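Glycosyl hydrolase, family 38 (Enterococcus faecalis, PDB 5KBP) probably hydrolyses alpha-mannosidic linkages in glycans, as a family 38 glycosidase that binds calcium. Local coordinates at residues G779-G784 with F790-Q795; F718-D723 with G727-N732; L659-T664 with V676-G681; Y414-V419 with I801-A806. All blocks are in the same frame, centred on the assembly; numbering follows the deposited sequence.

Contact 1 of 4, residues G779-G784 with F790-Q795; sequences GLSLHG and FATYQQ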
# COMPACT_ATOMS: atom_id res chain seq x y z
N GLY A 779 -23.94 19.65 0.83
CA GLY A 779 -24.79 20.63 1.46
C GLY A 779 -25.41 21.59 0.48
O GLY A 779 -25.09 21.60 -0.71
N LEU A 780 -26.30 22.43 1.01
CA LEU A 780 -27.09 23.37 0.22
C LEU A 780 -26.95 24.76 0.82
O LEU A 780 -26.86 24.92 2.04
CB LEU A 780 -28.57 22.94 0.18
CG LEU A 780 -29.63 23.77 -0.55
CD1 LEU A 780 -30.73 22.85 -1.06
CD2 LEU A 780 -30.22 24.84 0.37
N SER A 781 -26.95 25.77 -0.05
CA SER A 781 -26.86 27.16 0.39
C SER A 781 -27.63 28.03 -0.60
O SER A 781 -27.39 27.96 -1.81
CB SER A 781 -25.40 27.62 0.49
OG SER A 781 -25.33 28.96 0.95
N LEU A 782 -28.53 28.85 -0.08
CA LEU A 782 -29.38 29.71 -0.89
C LEU A 782 -28.89 31.15 -0.83
O LEU A 782 -28.30 31.59 0.16
CB LEU A 782 -30.83 29.64 -0.42
CG LEU A 782 -31.49 28.26 -0.46
CD1 LEU A 782 -32.91 28.31 0.08
CD2 LEU A 782 -31.46 27.68 -1.87
N HIS A 783 -29.12 31.89 -1.91
CA HIS A 783 -28.74 33.29 -1.99
C HIS A 783 -29.75 34.03 -2.85
O HIS A 783 -30.56 33.43 -3.56
CB HIS A 783 -27.31 33.46 -2.53
CG HIS A 783 -27.17 33.10 -3.98
ND1 HIS A 783 -27.52 33.96 -5.00
CD2 HIS A 783 -26.70 31.98 -4.58
CE1 HIS A 783 -27.28 33.38 -6.16
NE2 HIS A 783 -26.78 32.18 -5.94
N GLY A 784 -29.70 35.36 -2.77
CA GLY A 784 -30.60 36.20 -3.53
C GLY A 784 -29.94 36.91 -4.69
O GLY A 784 -29.86 36.37 -5.79
N PHE A 790 -21.12 34.79 -4.08
CA PHE A 790 -19.72 34.59 -3.75
C PHE A 790 -19.53 34.29 -2.27
O PHE A 790 -18.59 33.56 -1.90
CB PHE A 790 -18.90 35.81 -4.16
CG PHE A 790 -19.01 36.14 -5.62
CD1 PHE A 790 -18.46 35.31 -6.57
CD2 PHE A 790 -19.69 37.28 -6.04
CE1 PHE A 790 -18.56 35.60 -7.92
CE2 PHE A 790 -19.79 37.57 -7.38
CZ PHE A 790 -19.23 36.73 -8.32
N ALA A 791 -20.39 34.82 -1.40
CA ALA A 791 -20.34 34.45 0.01
C ALA A 791 -20.64 32.97 0.20
O ALA A 791 -20.04 32.31 1.05
CB ALA A 791 -21.32 35.31 0.81
N THR A 792 -21.57 32.43 -0.60
CA THR A 792 -21.87 31.00 -0.53
C THR A 792 -20.70 30.16 -1.02
O THR A 792 -20.55 29.01 -0.60
CB THR A 792 -23.13 30.69 -1.34
OG1 THR A 792 -22.85 30.83 -2.74
CG2 THR A 792 -24.25 31.64 -0.96
N TYR A 793 -19.88 30.72 -1.91
CA TYR A 793 -18.70 29.99 -2.38
C TYR A 793 -17.64 29.92 -1.29
O TYR A 793 -17.00 28.88 -1.10
CB TYR A 793 -18.13 30.64 -3.63
CG TYR A 793 -19.06 30.66 -4.83
CD1 TYR A 793 -20.25 29.95 -4.83
CD2 TYR A 793 -18.73 31.38 -5.97
CE1 TYR A 793 -21.10 29.97 -5.92
CE2 TYR A 793 -19.56 31.40 -7.07
CZ TYR A 793 -20.74 30.70 -7.04
OH TYR A 793 -21.58 30.72 -8.13
N GLN A 794 -17.44 31.02 -0.56
CA GLN A 794 -16.46 31.05 0.51
C GLN A 794 -16.84 30.08 1.63
O GLN A 794 -16.00 29.32 2.12
CB GLN A 794 -16.30 32.47 1.05
CG GLN A 794 -15.67 33.45 0.08
CD GLN A 794 -15.51 34.84 0.67
OE1 GLN A 794 -16.45 35.40 1.22
NE2 GLN A 794 -14.30 35.39 0.56
N GLN A 795 -18.11 30.11 2.04
CA GLN A 795 -18.57 29.18 3.07
C GLN A 795 -18.56 27.74 2.56
O GLN A 795 -18.43 26.80 3.36
CB GLN A 795 -19.97 29.56 3.54
CG GLN A 795 -20.03 30.89 4.28
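Thr-792 takes a chi1 of 70°, which sets its OG1 between the backbone N and the carbonyl carbon and turns its methyl CG2 out against Ser-781 and His-783; Ser-781 answers with its own OG swung opposite its backbone N (chi1 -178°). The result is a small van der Waals meeting of a methyl group with a hydroxyl and a CB: CG2 of Thr-792 lies 3.5 Å from OG of Ser-781, and CB of Thr-792 is 3.6 Å from that same oxygen. Two residues further along the strand, CG2 of Thr-792 also touches CB of His-783 at 3.9 Å, so a single methyl bridges two side chains that leave the strand on the same side. This is a helix laid on a beta-sheet: strand 772-783 belongs to the nine-stranded antiparallel sheet of the C-terminal region, and the chain reverses over a short connection so that helix 789-799 runs back across it. Segments 779-783 and 790-795 make 158° between their N-to-C directions, their axes 8.7 Å apart at closest. The polar ends find partners outside the two segments: Thr-792 OG1 bonds to Arg-789 O, one turn back in the helix, and to Thr-729 OG1 on the neighbouring strand. His-783 NE2 pairs with Asn-720 ND2, while its ND1 makes a weak bond of 3.5 Å to Gly-784 O.

Contact 2 of 4, residues F718-D723 with G727-N732; sequences FVNVHD and GVTIFN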
# COMPACT_ATOMS: atom_id res chain seq x y z
N PHE A 718 -18.15 23.11 -5.42
CA PHE A 718 -19.56 23.50 -5.48
C PHE A 718 -20.00 23.63 -6.94
O PHE A 718 -19.20 23.60 -7.87
CB PHE A 718 -19.81 24.81 -4.73
CG PHE A 718 -18.96 25.96 -5.21
CD1 PHE A 718 -19.34 26.71 -6.30
CD2 PHE A 718 -17.78 26.28 -4.56
CE1 PHE A 718 -18.57 27.76 -6.74
CE2 PHE A 718 -16.99 27.33 -5.00
CZ PHE A 718 -17.39 28.08 -6.09
N VAL A 719 -21.32 23.79 -7.10
CA VAL A 719 -21.95 24.12 -8.37
C VAL A 719 -23.14 25.02 -8.07
O VAL A 719 -23.84 24.82 -7.07
CB VAL A 719 -22.37 22.86 -9.15
CG1 VAL A 719 -23.26 21.97 -8.30
CG2 VAL A 719 -23.08 23.23 -10.44
N ASN A 720 -23.38 26.02 -8.92
CA ASN A 720 -24.38 27.04 -8.65
C ASN A 720 -25.27 27.27 -9.86
O ASN A 720 -24.81 27.18 -11.01
CB ASN A 720 -23.71 28.36 -8.25
CG ASN A 720 -24.70 29.50 -8.08
OD1 ASN A 720 -24.98 30.24 -9.02
ND2 ASN A 720 -25.24 29.64 -6.87
N VAL A 721 -26.54 27.56 -9.59
CA VAL A 721 -27.51 27.96 -10.60
C VAL A 721 -28.27 29.16 -10.06
O VAL A 721 -28.81 29.10 -8.95
CB VAL A 721 -28.49 26.81 -10.95
CG1 VAL A 721 -29.69 27.35 -11.71
CG2 VAL A 721 -27.78 25.73 -11.75
N HIS A 722 -28.30 30.24 -10.83
CA HIS A 722 -28.92 31.47 -10.35
C HIS A 722 -29.41 32.30 -11.52
O HIS A 722 -28.91 32.20 -12.65
CB HIS A 722 -27.94 32.29 -9.50
CG HIS A 722 -26.85 32.94 -10.29
ND1 HIS A 722 -25.65 32.31 -10.56
CD2 HIS A 722 -26.76 34.16 -10.86
CE1 HIS A 722 -24.88 33.11 -11.27
NE2 HIS A 722 -25.53 34.24 -11.47
N ASP A 723 -30.41 33.14 -11.24
CA ASP A 723 -30.83 34.18 -12.17
C ASP A 723 -30.60 35.55 -11.55
O ASP A 723 -29.73 35.70 -10.68
CB ASP A 723 -32.30 34.00 -12.58
CG ASP A 723 -33.24 33.87 -11.39
OD1 ASP A 723 -32.86 34.27 -10.27
OD2 ASP A 723 -34.37 33.37 -11.58
N GLY A 727 -30.84 32.15 -6.31
CA GLY A 727 -29.81 31.19 -6.69
C GLY A 727 -29.67 30.09 -5.67
O GLY A 727 -30.01 30.26 -4.49
N VAL A 728 -29.16 28.96 -6.14
CA VAL A 728 -28.93 27.78 -5.31
C VAL A 728 -27.49 27.33 -5.51
O VAL A 728 -27.03 27.19 -6.65
CB VAL A 728 -29.90 26.63 -5.66
CG1 VAL A 728 -29.62 25.42 -4.79
CG2 VAL A 728 -31.34 27.09 -5.50
N THR A 729 -26.79 27.09 -4.40
CA THR A 729 -25.43 26.56 -4.43
C THR A 729 -25.41 25.21 -3.73
O THR A 729 -25.95 25.07 -2.63
CB THR A 729 -24.44 27.52 -3.75
OG1 THR A 729 -24.42 28.77 -4.45
CG2 THR A 729 -23.04 26.92 -3.75
N ILE A 730 -24.79 24.22 -4.37
CA ILE A 730 -24.66 22.87 -3.83
C ILE A 730 -23.17 22.58 -3.70
O ILE A 730 -22.46 22.52 -4.71
CB ILE A 730 -25.34 21.83 -4.73
CG1 ILE A 730 -26.82 22.18 -4.95
CG2 ILE A 730 -25.21 20.44 -4.12
CD1 ILE A 730 -27.63 22.20 -3.68
N PHE A 731 -22.71 22.39 -2.47
CA PHE A 731 -21.32 22.06 -2.21
C PHE A 731 -21.20 20.60 -1.77
O PHE A 731 -22.18 19.97 -1.37
CB PHE A 731 -20.70 22.99 -1.17
CG PHE A 731 -21.46 23.07 0.13
CD1 PHE A 731 -22.47 24.00 0.31
CD2 PHE A 731 -21.13 22.23 1.18
CE1 PHE A 731 -23.16 24.08 1.50
CE2 PHE A 731 -21.82 22.30 2.38
CZ PHE A 731 -22.83 23.23 2.54
N ASN A 732 -19.98 20.08 -1.86
CA ASN A 732 -19.74 18.65 -1.66
C ASN A 732 -18.30 18.44 -1.20
O ASN A 732 -17.48 19.36 -1.20
CB ASN A 732 -20.02 17.87 -2.95
CG ASN A 732 -18.98 18.13 -4.02
OD1 ASN A 732 -17.98 17.41 -4.13
ND2 ASN A 732 -19.19 19.18 -4.82
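Phe-718 to His-722 and Gly-727 to Asn-732 run antiparallel at 171°, paired by four backbone bonds: Val-719 exchanges N-H and C=O with Ile-730, and Val-721 does the same with Val-728. Between these hydrogen-bonded pairs sits the non-hydrogen-bonded pair Asn-720 and Thr-729, where the side chains take over. Asn-720 has its CG swung opposite the backbone N (chi1 175°), which carries the amide across to the partner strand; there ND2 donates to OG1 of Thr-729 at 2.7 Å, slightly tilted out of the amide plane. The other end of the amide is held as well: ND1 of His-722 donates to OD1 of Asn-720 over 2.7 Å, coming almost straight onto the oxygen at a C=O...N angle of 165°. With ND2 also bonded to His-783 NE2, the amide's rotation is probably well fixed. The two segments form a beta hairpin within the nine-stranded antiparallel sheet, with a four-residue connection, 723-726. Its two faces differ in character. On the face of Val-719, Val-721, Val-728 and Ile-730 the contact is aliphatic, CG1 of Val-719 lying 4.1 Å from CB of Ile-730 with the two side chains side by side, and Ile-746 of the opposing sheet packs against Val-719, Val-721 and Ile-730. On the other face, CB of Phe-718 meets CB of Phe-731 at 4.1 Å and CG2 of Thr-729 at 4.0 Å, and the Phe-718 ring stacks on Tyr-793 of helix 789-799.

Contact 3 of 4, residues L659-T664 with V676-G681; sequences LFFETT and VLFPTG
Phe-661 and Phe-678 make this contact by themselves. CE2 of Phe-661 reaches CE1 of Phe-678 at 3.9 Å and CZ of Phe-678 at 4.0 Å, the two side chains entering from opposing directions and sliding past one another. Their planes are 32° apart and their centroids 5.9 Å apart, an oblique meeting of the two rings. In both residues CG lies opposite the carbonyl carbon, with chi1 of -51° in Phe-661, and this carries each ring toward the other strand. Next outward, Leu-659 O sits 3.6 Å above one face of the Phe-661 ring, offset toward the rim, while Val-650 and Leu-780 pack against that residue from the strands flanking it. Tyr-778 meets both phenylalanines. Behind them stand two different antiparallel sheets: strand 659-667 is part of the nine-stranded one and strand 672-679 of the ten-stranded one, so the pair lies in the interior between the layers of a beta-sandwich, consistent with the galactose-mutarotase-like clan of this family. Since the contact consists of aromatic carbons alone, what joins the sheets here is probably dispersion and the exclusion of water.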
# COMPACT_ATOMS: atom_id res chain seq x y z
N LEU A 659 -27.28 24.30 4.85
CA LEU A 659 -28.00 23.09 5.20
C LEU A 659 -27.11 21.90 4.84
O LEU A 659 -26.86 21.64 3.66
CB LEU A 659 -29.34 23.02 4.47
CG LEU A 659 -30.41 22.09 5.05
CD1 LEU A 659 -30.91 22.63 6.39
CD2 LEU A 659 -31.55 21.91 4.07
N PHE A 660 -26.63 21.19 5.86
CA PHE A 660 -25.67 20.12 5.66
C PHE A 660 -26.36 18.77 5.51
O PHE A 660 -27.37 18.49 6.17
CB PHE A 660 -24.68 20.06 6.83
CG PHE A 660 -23.77 21.25 6.91
CD1 PHE A 660 -24.16 22.40 7.57
CD2 PHE A 660 -22.52 21.22 6.32
CE1 PHE A 660 -23.32 23.50 7.65
CE2 PHE A 660 -21.67 22.31 6.38
CZ PHE A 660 -22.08 23.45 7.05
N PHE A 661 -25.82 17.93 4.63
CA PHE A 661 -26.33 16.59 4.38
C PHE A 661 -25.23 15.56 4.58
O PHE A 661 -24.06 15.83 4.31
CB PHE A 661 -26.91 16.47 2.97
CG PHE A 661 -27.89 17.54 2.61
CD1 PHE A 661 -29.10 17.64 3.28
CD2 PHE A 661 -27.61 18.45 1.61
CE1 PHE A 661 -30.01 18.62 2.95
CE2 PHE A 661 -28.51 19.44 1.27
CZ PHE A 661 -29.72 19.53 1.95
N GLU A 662 -25.62 14.38 5.05
CA GLU A 662 -24.70 13.26 5.24
C GLU A 662 -25.45 11.98 4.90
O GLU A 662 -26.21 11.47 5.73
CB GLU A 662 -24.15 13.23 6.66
CG GLU A 662 -22.69 12.79 6.74
CD GLU A 662 -22.17 12.77 8.16
OE1 GLU A 662 -22.23 11.70 8.81
OE2 GLU A 662 -21.69 13.82 8.64
N THR A 663 -25.26 11.48 3.68
CA THR A 663 -25.95 10.30 3.20
C THR A 663 -25.04 9.08 3.34
O THR A 663 -23.88 9.12 2.90
CB THR A 663 -26.38 10.47 1.74
OG1 THR A 663 -27.28 11.58 1.64
CG2 THR A 663 -27.06 9.21 1.23
N THR A 664 -25.56 8.02 3.94
CA THR A 664 -24.82 6.78 4.14
C THR A 664 -25.58 5.61 3.53
O THR A 664 -26.79 5.50 3.69
CB THR A 664 -24.57 6.50 5.63
OG1 THR A 664 -25.83 6.43 6.32
CG2 THR A 664 -23.73 7.60 6.25
N VAL A 676 -28.12 12.45 -6.33
CA VAL A 676 -29.05 13.25 -5.54
C VAL A 676 -29.44 14.47 -6.36
O VAL A 676 -28.60 15.08 -7.02
CB VAL A 676 -28.45 13.65 -4.18
CG1 VAL A 676 -27.13 14.39 -4.36
CG2 VAL A 676 -29.44 14.47 -3.37
N LEU A 677 -30.73 14.81 -6.34
CA LEU A 677 -31.29 15.83 -7.21
C LEU A 677 -31.66 17.07 -6.41
O LEU A 677 -32.12 16.98 -5.27
CB LEU A 677 -32.52 15.29 -7.95
CG LEU A 677 -32.33 14.61 -9.31
CD1 LEU A 677 -31.23 13.56 -9.26
CD2 LEU A 677 -33.63 14.00 -9.79
N PHE A 678 -31.45 18.24 -7.03
CA PHE A 678 -31.81 19.52 -6.43
C PHE A 678 -32.46 20.40 -7.48
O PHE A 678 -31.79 21.19 -8.16
CB PHE A 678 -30.59 20.22 -5.83
CG PHE A 678 -29.99 19.51 -4.65
CD1 PHE A 678 -30.54 19.65 -3.39
CD2 PHE A 678 -28.88 18.70 -4.81
CE1 PHE A 678 -29.99 19.00 -2.30
CE2 PHE A 678 -28.33 18.04 -3.72
CZ PHE A 678 -28.89 18.20 -2.47
N PRO A 679 -33.78 20.29 -7.65
CA PRO A 679 -34.48 21.16 -8.61
C PRO A 679 -34.42 22.61 -8.17
O PRO A 679 -34.95 22.99 -7.12
CB PRO A 679 -35.91 20.62 -8.60
CG PRO A 679 -35.79 19.22 -8.09
CD PRO A 679 -34.67 19.26 -7.09
N THR A 680 -33.76 23.44 -8.99
CA THR A 680 -33.63 24.86 -8.68
C THR A 680 -34.88 25.65 -9.07
O THR A 680 -35.13 26.71 -8.49
CB THR A 680 -32.42 25.46 -9.39
OG1 THR A 680 -32.59 25.36 -10.81
CG2 THR A 680 -31.15 24.71 -8.99
N GLY A 681 -35.66 25.16 -10.03
CA GLY A 681 -36.87 25.84 -10.44
C GLY A 681 -36.67 26.94 -11.45
O GLY A 681 -37.63 27.66 -11.76

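Contact 4 of 4, residues Y414-V419 with I801-A806; sequences YQKTEV and IPFTAA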
# COMPACT_ATOMS: atom_id res chain seq x y z
N TYR A 414 -11.55 32.40 5.89
CA TYR A 414 -12.92 32.88 5.88
C TYR A 414 -13.45 32.99 7.31
O TYR A 414 -12.99 32.29 8.21
CB TYR A 414 -13.83 31.94 5.08
CG TYR A 414 -13.20 31.43 3.81
CD1 TYR A 414 -13.16 32.22 2.66
CD2 TYR A 414 -12.65 30.16 3.75
CE1 TYR A 414 -12.59 31.75 1.50
CE2 TYR A 414 -12.07 29.68 2.58
CZ TYR A 414 -12.05 30.48 1.46
OH TYR A 414 -11.47 30.02 0.30
N GLN A 415 -14.41 33.89 7.49
CA GLN A 415 -15.16 33.93 8.74
C GLN A 415 -15.92 32.62 8.90
O GLN A 415 -16.80 32.31 8.09
CB GLN A 415 -16.11 35.11 8.75
CG GLN A 415 -15.45 36.44 8.44
CD GLN A 415 -15.49 37.40 9.61
OE1 GLN A 415 -16.52 37.57 10.26
NE2 GLN A 415 -14.36 38.04 9.89
N LYS A 416 -15.59 31.86 9.94
CA LYS A 416 -16.13 30.52 10.11
C LYS A 416 -17.19 30.51 11.20
O LYS A 416 -16.96 31.01 12.31
CB LYS A 416 -15.03 29.52 10.44
CG LYS A 416 -15.29 28.17 9.81
CD LYS A 416 -14.40 27.08 10.37
CE LYS A 416 -14.81 25.75 9.78
NZ LYS A 416 -16.29 25.60 9.74
N THR A 417 -18.35 29.94 10.88
CA THR A 417 -19.46 29.78 11.81
C THR A 417 -19.80 28.30 11.89
O THR A 417 -20.10 27.68 10.86
CB THR A 417 -20.68 30.59 11.37
OG1 THR A 417 -20.36 31.99 11.39
CG2 THR A 417 -21.85 30.32 12.29
N GLU A 418 -19.77 27.75 13.10
CA GLU A 418 -19.92 26.31 13.25
C GLU A 418 -20.21 25.98 14.71
O GLU A 418 -19.65 26.60 15.62
CB GLU A 418 -18.64 25.58 12.79
CG GLU A 418 -18.57 24.11 13.15
CD GLU A 418 -17.35 23.43 12.56
OE1 GLU A 418 -16.96 23.79 11.43
OE2 GLU A 418 -16.78 22.55 13.23
N VAL A 419 -21.10 25.01 14.92
CA VAL A 419 -21.33 24.43 16.24
C VAL A 419 -20.27 23.36 16.45
O VAL A 419 -20.34 22.28 15.86
CB VAL A 419 -22.74 23.87 16.38
CG1 VAL A 419 -22.90 23.15 17.71
CG2 VAL A 419 -23.77 24.98 16.24
N ILE A 801 -13.07 22.62 5.61
CA ILE A 801 -11.94 22.84 6.50
C ILE A 801 -12.42 22.78 7.95
O ILE A 801 -12.95 23.78 8.46
CB ILE A 801 -11.25 24.18 6.20
CG1 ILE A 801 -10.92 24.29 4.71
CG2 ILE A 801 -9.99 24.34 7.05
CD1 ILE A 801 -10.38 25.64 4.30
N PRO A 802 -12.25 21.66 8.64
CA PRO A 802 -12.77 21.55 10.01
C PRO A 802 -11.96 22.38 10.99
O PRO A 802 -10.80 22.73 10.76
CB PRO A 802 -12.65 20.06 10.32
CG PRO A 802 -11.49 19.62 9.48
CD PRO A 802 -11.57 20.43 8.21
N PHE A 803 -12.60 22.71 12.11
CA PHE A 803 -11.90 23.39 13.20
C PHE A 803 -10.82 22.49 13.79
O PHE A 803 -10.93 21.27 13.78
CB PHE A 803 -12.89 23.81 14.29
CG PHE A 803 -13.46 25.19 14.11
CD1 PHE A 803 -12.65 26.31 14.22
CD2 PHE A 803 -14.81 25.37 13.86
CE1 PHE A 803 -13.18 27.58 14.06
CE2 PHE A 803 -15.34 26.64 13.70
CZ PHE A 803 -14.52 27.74 13.80
N THR A 804 -9.77 23.12 14.30
CA THR A 804 -8.70 22.42 15.00
C THR A 804 -8.80 22.76 16.48
O THR A 804 -8.49 23.88 16.89
CB THR A 804 -7.33 22.80 14.44
OG1 THR A 804 -7.21 22.31 13.09
CG2 THR A 804 -6.22 22.20 15.29
N ALA A 805 -9.25 21.79 17.27
CA ALA A 805 -9.37 21.93 18.71
C ALA A 805 -8.24 21.18 19.40
O ALA A 805 -7.85 20.09 18.97
CB ALA A 805 -10.72 21.41 19.21
N ALA A 806 -7.71 21.77 20.47
CA ALA A 806 -6.58 21.19 21.18
C ALA A 806 -6.63 21.59 22.64
O ALA A 806 -6.87 22.76 22.96
CB ALA A 806 -5.25 21.63 20.57
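Lys-416 meets Phe-803 where strand 416-430, an outer strand of a three-stranded antiparallel sheet, meets the loop that leads from helix 789-799 into strand 804-807, which pairs with strand 404-410 in another sheet. Along the lysine, CB already touches the ring, 3.8 Å from CZ of Phe-803, and CG passes over the same rim. CD then settles over the face in a CH-pi contact, 3.7 Å from the ring centroid of Phe-803 and 21° off the normal. CE goes beyond the ring and comes close to the backbone, 3.0 Å from O of Ile-801. There the chain, extended until now, bends (chi4 -42°) and turns its end toward Glu-418, two residues on along the same strand. NZ of Lys-416 forms a salt bridge with OE1 of Glu-418 at 2.6 Å, meeting that oxygen nearly along its C-O axis. Glu-418 itself works on the ring from a different side: its CB lies in the ring plane at the edge, 3.6 Å from CE2 of Phe-803, and its carboxylate stands at 70° to the ring. The phenylalanine is thus packed by the lysine's CD over one face and the glutamate's CB at the edge, while the charges pair with each other; Val-496 and Met-499 of strand 483-499 also pack on it. At the end of the glutamate, OE2 of Glu-418 lies 3.5 Å from CD2 of Phe-803.

Contacts 1, 2 and 3 cluster in the mutarotase-like sandwich formed by the nine- and ten-stranded sheets. Contacts 1 and 2 have centres about 7 Å apart and share the nine-stranded sheet, where strands 727-732 and 772-783 are neighbours; contact 3, about 11 Å from contact 2 centre to centre, ties that sheet to the ten-stranded one. Along the chain they come in the order 3, 2, 1, one closing before the next opens. Contact 4 lies about 17 Å from contact 1 between centres and spans all three, since residues 414-419 precede them and 801-806 follow. Helix 789-799 leads through a short loop into strand 804-807, and Gln-794 touches Tyr-414, so the sandwich is physically joined to the earlier sheets.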